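Local structure of N-alpha-acetyltransferase 30 (Saccharomyces cerevisiae, 6YGA) at residues Leu127-Met141 and Asn147-Thr159. The protein catalyses, as the catalytic subunit of the NatC complex, acetyl transfer from acetyl-CoA to the N-terminal methionine of proteins such as the L-A virus Gag protein. Sequence-based numbering, arbitrary orientation.
Sequences LNLYEGMGFIRMKRM and NEGDAFKLILPLT. With EDO (1,2-ethanediol), chain B; EDO (1,2-ethanediol), chain K.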
loop_
_atom_site.group_PDB
_atom_site.type_symbol
_atom_site.label_atom_id
_atom_site.label_comp_id
_atom_site.label_asym_id
_atom_site.label_seq_id
_atom_site.Cartn_x
_atom_site.Cartn_y
_atom_site.Cartn_z
ATOM N N LEU A 127 -14.127 13.772 -4.430
ATOM C CA LEU A 127 -13.700 13.379 -5.770
ATOM C C LEU A 127 -14.506 14.103 -6.838
ATOM O O LEU A 127 -13.948 14.558 -7.844
ATOM C CB LEU A 127 -13.830 11.864 -5.946
ATOM C CG LEU A 127 -12.840 10.981 -5.183
ATOM C CD1 LEU A 127 -13.147 9.502 -5.389
ATOM C CD2 LEU A 127 -11.422 11.298 -5.621
ATOM N N ASN A 128 -15.820 14.221 -6.637
ATOM C CA ASN A 128 -16.655 14.902 -7.620
ATOM C C ASN A 128 -16.296 16.381 -7.715
ATOM O O ASN A 128 -16.290 16.958 -8.809
ATOM C CB ASN A 128 -18.129 14.716 -7.263
ATOM C CG ASN A 128 -19.062 15.260 -8.326
ATOM O OD1 ASN A 128 -19.452 14.546 -9.252
ATOM N ND2 ASN A 128 -19.435 16.526 -8.193
ATOM N N LEU A 129 -15.978 17.009 -6.582
ATOM C CA LEU A 129 -15.637 18.429 -6.588
ATOM C C LEU A 129 -14.321 18.681 -7.315
ATOM O O LEU A 129 -14.223 19.588 -8.150
ATOM C CB LEU A 129 -15.584 18.947 -5.148
ATOM C CG LEU A 129 -14.903 20.272 -4.794
ATOM C CD1 LEU A 129 -15.330 21.406 -5.708
ATOM C CD2 LEU A 129 -15.218 20.618 -3.347
ATOM N N TYR A 130 -13.296 17.878 -7.021
ATOM C CA TYR A 130 -11.971 18.116 -7.584
ATOM C C TYR A 130 -11.879 17.659 -9.037
ATOM O O TYR A 130 -11.352 18.383 -9.888
ATOM C CB TYR A 130 -10.915 17.421 -6.725
ATOM C CG TYR A 130 -10.718 18.094 -5.388
ATOM C CD1 TYR A 130 -10.511 19.466 -5.312
ATOM C CD2 TYR A 130 -10.763 17.369 -4.205
ATOM C CE1 TYR A 130 -10.335 20.094 -4.101
ATOM C CE2 TYR A 130 -10.592 17.990 -2.981
ATOM C CZ TYR A 130 -10.377 19.355 -2.937
ATOM O OH TYR A 130 -10.203 19.988 -1.729
ATOM N N GLU A 131 -12.385 16.463 -9.343
ATOM C CA GLU A 131 -12.297 15.973 -10.714
ATOM C C GLU A 131 -13.132 16.821 -11.665
ATOM O O GLU A 131 -12.807 16.922 -12.854
ATOM C CB GLU A 131 -12.718 14.505 -10.775
ATOM C CG GLU A 131 -11.760 13.577 -10.038
ATOM C CD GLU A 131 -12.370 12.229 -9.715
ATOM O OE1 GLU A 131 -13.502 11.954 -10.166
ATOM O OE2 GLU A 131 -11.714 11.443 -8.999
ATOM N N GLY A 132 -14.196 17.451 -11.163
ATOM C CA GLY A 132 -14.957 18.383 -11.975
ATOM C C GLY A 132 -14.187 19.627 -12.370
ATOM O O GLY A 132 -14.591 20.319 -13.309
HETATM N N MSE A 133 -13.087 19.923 -11.681
HETATM C CA MSE A 133 -12.282 21.107 -11.978
HETATM C C MSE A 133 -11.109 20.762 -12.886
HETATM O O MSE A 133 -10.373 21.645 -13.330
HETATM C CB MSE A 133 -11.770 21.753 -10.690
HETATM C CG MSE A 133 -12.863 22.145 -9.722
HETATM SE SE MSE A 133 -12.137 22.970 -8.118
HETATM C CE MSE A 133 -11.224 24.480 -8.934
ATOM N N GLY A 134 -10.936 19.471 -13.157
ATOM C CA GLY A 134 -9.894 18.996 -14.041
ATOM C C GLY A 134 -8.880 18.094 -13.384
ATOM O O GLY A 134 -8.000 17.572 -14.079
ATOM N N PHE A 135 -8.962 17.909 -12.068
ATOM C CA PHE A 135 -8.074 16.984 -11.383
ATOM C C PHE A 135 -8.249 15.576 -11.935
ATOM O O PHE A 135 -9.356 15.167 -12.303
ATOM C CB PHE A 135 -8.362 16.983 -9.880
ATOM C CG PHE A 135 -7.759 18.141 -9.130
ATOM C CD1 PHE A 135 -8.426 19.353 -9.041
ATOM C CD2 PHE A 135 -6.537 18.005 -8.489
ATOM C CE1 PHE A 135 -7.879 20.415 -8.341
ATOM C CE2 PHE A 135 -5.981 19.064 -7.786
ATOM C CZ PHE A 135 -6.654 20.270 -7.710
ATOM N N ILE A 136 -7.146 14.834 -11.997
ATOM C CA ILE A 136 -7.179 13.417 -12.321
ATOM C C ILE A 136 -6.372 12.667 -11.271
ATOM O O ILE A 136 -5.471 13.215 -10.632
ATOM C CB ILE A 136 -6.646 13.108 -13.738
ATOM C CG1 ILE A 136 -5.229 13.655 -13.918
ATOM C CG2 ILE A 136 -7.589 13.662 -14.797
ATOM C CD1 ILE A 136 -4.618 13.327 -15.267
ATOM N N ARG A 137 -6.722 11.396 -11.095
ATOM C CA ARG A 137 -6.043 10.536 -10.138
ATOM C C ARG A 137 -4.729 10.041 -10.727
ATOM O O ARG A 137 -4.703 9.458 -11.816
ATOM C CB ARG A 137 -6.944 9.361 -9.767
ATOM C CG ARG A 137 -8.375 9.785 -9.480
ATOM C CD ARG A 137 -9.324 8.609 -9.392
ATOM N NE ARG A 137 -10.710 9.060 -9.311
ATOM C CZ ARG A 137 -11.767 8.255 -9.337
ATOM N NH1 ARG A 137 -11.605 6.943 -9.444
ATOM N NH2 ARG A 137 -12.988 8.764 -9.259
HETATM N N MSE A 138 -3.640 10.274 -10.007
HETATM C CA MSE A 138 -2.317 9.909 -10.492
HETATM C C MSE A 138 -1.704 8.770 -9.691
HETATM O O MSE A 138 -0.673 8.220 -10.077
HETATM C CB MSE A 138 -1.388 11.126 -10.460
HETATM C CG MSE A 138 -1.746 12.188 -11.485
HETATM SE SE MSE A 138 -1.729 11.465 -13.296
HETATM C CE MSE A 138 0.172 11.054 -13.444
ATOM N N LYS A 139 -2.342 8.405 -8.583
ATOM C CA LYS A 139 -1.759 7.418 -7.687
ATOM C C LYS A 139 -2.821 6.950 -6.706
ATOM O O LYS A 139 -3.734 7.704 -6.358
ATOM C CB LYS A 139 -0.560 8.009 -6.935
ATOM C CG LYS A 139 0.353 7.002 -6.263
ATOM C CD LYS A 139 1.524 7.725 -5.608
ATOM C CE LYS A 139 2.620 6.772 -5.173
ATOM N NZ LYS A 139 3.788 7.516 -4.631
ATOM N N ARG A 140 -2.693 5.701 -6.267
ATOM C CA ARG A 140 -3.537 5.139 -5.221
ATOM C C ARG A 140 -2.641 4.603 -4.117
ATOM O O ARG A 140 -1.727 3.815 -4.384
ATOM C CB ARG A 140 -4.440 4.026 -5.758
ATOM C CG ARG A 140 -5.539 3.599 -4.790
ATOM C CD ARG A 140 -6.298 2.388 -5.319
ATOM N NE ARG A 140 -7.294 1.886 -4.374
ATOM C CZ ARG A 140 -8.609 1.960 -4.560
ATOM N NH1 ARG A 140 -9.098 2.512 -5.662
ATOM N NH2 ARG A 140 -9.437 1.475 -3.644
HETATM N N MSE A 141 -2.894 5.031 -2.886
HETATM C CA MSE A 141 -2.041 4.649 -1.763
HETATM C C MSE A 141 -2.750 3.667 -0.835
HETATM O O MSE A 141 -3.812 3.966 -0.295
HETATM C CB MSE A 141 -1.586 5.890 -0.989
HETATM C CG MSE A 141 -0.742 6.852 -1.814
HETATM SE SE MSE A 141 -1.790 8.035 -2.959
HETATM C CE MSE A 141 -1.800 9.623 -1.829
ATOM N N ASN A 147 -7.939 2.446 8.683
ATOM C CA ASN A 147 -9.191 1.715 8.532
ATOM C C ASN A 147 -10.224 2.471 7.706
ATOM O O ASN A 147 -11.285 1.909 7.417
ATOM C CB ASN A 147 -9.771 1.375 9.910
ATOM C CG ASN A 147 -8.828 0.522 10.753
ATOM O OD1 ASN A 147 -7.951 -0.163 10.225
ATOM N ND2 ASN A 147 -9.014 0.559 12.068
ATOM N N GLU A 148 -9.955 3.720 7.327
ATOM C CA GLU A 148 -10.849 4.446 6.432
ATOM C C GLU A 148 -10.579 4.153 4.961
ATOM O O GLU A 148 -11.332 4.628 4.104
ATOM C CB GLU A 148 -10.745 5.951 6.694
ATOM C CG GLU A 148 -11.213 6.355 8.081
ATOM C CD GLU A 148 -12.598 5.827 8.393
ATOM O OE1 GLU A 148 -13.529 6.084 7.600
ATOM O OE2 GLU A 148 -12.753 5.138 9.424
ATOM N N GLY A 149 -9.535 3.399 4.648
ATOM C CA GLY A 149 -9.302 2.915 3.301
ATOM C C GLY A 149 -8.136 3.608 2.616
ATOM O O GLY A 149 -7.342 4.330 3.225
ATOM N N ASP A 150 -8.049 3.372 1.311
ATOM C CA ASP A 150 -6.960 3.881 0.495
ATOM C C ASP A 150 -7.150 5.369 0.209
ATOM O O ASP A 150 -8.158 5.984 0.570
ATOM C CB ASP A 150 -6.864 3.092 -0.811
ATOM C CG ASP A 150 -6.696 1.600 -0.584
ATOM O OD1 ASP A 150 -6.469 1.192 0.574
ATOM O OD2 ASP A 150 -6.792 0.834 -1.571
ATOM N N ALA A 151 -6.162 5.956 -0.460
ATOM C CA ALA A 151 -6.234 7.338 -0.898
ATOM C C ALA A 151 -5.972 7.412 -2.391
ATOM O O ALA A 151 -5.349 6.527 -2.981
ATOM C CB ALA A 151 -5.221 8.230 -0.174
ATOM N N PHE A 152 -6.466 8.486 -2.992
ATOM C CA PHE A 152 -6.087 8.892 -4.334
ATOM C C PHE A 152 -5.211 10.133 -4.231
ATOM O O PHE A 152 -5.453 11.008 -3.392
ATOM C CB PHE A 152 -7.314 9.195 -5.204
ATOM C CG PHE A 152 -8.009 7.971 -5.742
ATOM C CD1 PHE A 152 -7.283 6.873 -6.169
ATOM C CD2 PHE A 152 -9.395 7.926 -5.830
ATOM C CE1 PHE A 152 -7.924 5.751 -6.669
ATOM C CE2 PHE A 152 -10.041 6.805 -6.329
ATOM C CZ PHE A 152 -9.306 5.719 -6.748
ATOM N N LYS A 153 -4.181 10.190 -5.067
ATOM C CA LYS A 153 -3.381 11.391 -5.242
ATOM C C LYS A 153 -3.910 12.127 -6.466
ATOM O O LYS A 153 -3.839 11.603 -7.582
ATOM C CB LYS A 153 -1.904 11.039 -5.414
ATOM C CG LYS A 153 -0.966 12.228 -5.468
ATOM C CD LYS A 153 0.478 11.772 -5.579
ATOM C CE LYS A 153 1.434 12.891 -5.220
ATOM N NZ LYS A 153 2.818 12.379 -5.027
ATOM N N LEU A 154 -4.459 13.319 -6.253
ATOM C CA LEU A 154 -5.055 14.110 -7.321
ATOM C C LEU A 154 -4.114 15.238 -7.714
ATOM O O LEU A 154 -3.526 15.896 -6.851
ATOM C CB LEU A 154 -6.403 14.692 -6.894
ATOM C CG LEU A 154 -7.451 13.687 -6.419
ATOM C CD1 LEU A 154 -8.751 14.379 -6.031
ATOM C CD2 LEU A 154 -7.697 12.652 -7.495
ATOM N N ILE A 155 -3.984 15.460 -9.023
ATOM C CA ILE A 155 -3.113 16.491 -9.575
ATOM C C ILE A 155 -3.865 17.248 -10.661
ATOM O O ILE A 155 -4.509 16.639 -11.524
ATOM C CB ILE A 155 -1.809 15.895 -10.138
ATOM C CG1 ILE A 155 -1.005 15.225 -9.024
ATOM C CG2 ILE A 155 -0.978 16.974 -10.819
ATOM C CD1 ILE A 155 0.359 14.774 -9.458
ATOM N N LEU A 156 -3.789 18.570 -10.607
ATOM C CA LEU A 156 -4.360 19.449 -11.624
ATOM C C LEU A 156 -3.224 20.214 -12.282
ATOM O O LEU A 156 -2.581 21.057 -11.625
ATOM C CB LEU A 156 -5.372 20.416 -11.012
ATOM C CG LEU A 156 -5.905 21.530 -11.913
ATOM C CD1 LEU A 156 -6.834 20.959 -12.973
ATOM C CD2 LEU A 156 -6.608 22.604 -11.089
ATOM N N PRO A 157 -2.935 19.962 -13.558
ATOM C CA PRO A 157 -1.800 20.622 -14.212
ATOM C C PRO A 157 -2.181 22.012 -14.709
ATOM O O PRO A 157 -3.213 22.197 -15.363
ATOM C CB PRO A 157 -1.470 19.680 -15.372
ATOM C CG PRO A 157 -2.786 19.089 -15.727
ATOM C CD PRO A 157 -3.603 19.001 -14.452
ATOM N N LEU A 158 -1.339 22.994 -14.394
ATOM C CA LEU A 158 -1.607 24.375 -14.765
ATOM C C LEU A 158 -0.720 24.865 -15.893
ATOM O O LEU A 158 -1.143 25.729 -16.669
ATOM C CB LEU A 158 -1.439 25.290 -13.547
ATOM C CG LEU A 158 -2.296 24.940 -12.324
ATOM C CD1 LEU A 158 -1.963 25.845 -11.153
ATOM C CD2 LEU A 158 -3.776 25.020 -12.658
ATOM N N THR A 159 0.485 24.315 -16.008
ATOM C CA THR A 159 1.384 24.630 -17.110
ATOM C C THR A 159 1.921 23.369 -17.789
ATOM O O THR A 159 1.990 22.292 -17.171
ATOM C CB THR A 159 2.583 25.482 -16.641
ATOM O OG1 THR A 159 3.440 24.686 -15.815
ATOM C CG2 THR A 159 2.118 26.706 -15.836
ATOM O OXT THR A 159 2.304 23.442 -18.968
HETATM C C1 EDO B . -0.295 7.718 -14.867
HETATM O O1 EDO B . -1.492 7.062 -15.300
HETATM C C2 EDO B . 0.160 7.147 -13.528
HETATM O O2 EDO B . -0.811 7.437 -12.517
HETATM C C1 EDO K . -8.269 17.506 0.200
HETATM O O1 EDO K . -9.677 17.449 0.462
HETATM C C2 EDO K . -7.621 18.486 1.167
HETATM O O2 EDO K . -7.825 18.017 2.503
#
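Arg137 lies over one face of the Phe152 ring, its CD 3.7 Å from the ring centroid in a CH-pi contact and its guanidinium plane only 19° from the ring plane. The Arg137 side chain is extended from CG to NE (chi3 -172°), which carries the guanidinium on to Glu131; Arg137 NE (2.6 Å) and NH2 both grip Glu131 OE2, side-on and in the guanidinium plane. Glu131 OE1 forms a salt bridge with Lys461 of the N-alpha-acetyltransferase 35 chain, and Arg137 NH1 donates to the carbonyl of Asp458 there. Arg140, the non-hydrogen-bonded partner of Phe152, brings NH1 to 3.4 Å from Phe152 CZ, while its NE meets the anti lone pair of Asp150 OD2 at 3.0 Å. Arg140 NH1 also binds Leu457 O of that subunit, and Asp150 OD1 takes the backbone N-H of Arg143. Arg137, Arg140 and Phe152 sit on the C-terminal antiparallel hairpin of the GNAT fold, strand 136-141 being outermost on that side within this chain. Met138 N donates to Lys153 O (2.8 Å) and Lys139 O accepts from Lys153 N, so Met138 and Lys139 together face Lys153, a beta bulge. Leu154 CD1 packs on Tyr130 CB (3.8 Å) of helix 124-131, while CD2 lies beside Arg137 CG. Leu156 sets CB over the centre of the Phe135 ring, 6° off its normal, and CD1 against C of Gly134 (3.5 Å), whose positive phi belongs to a Schellman motif after helix 124-131.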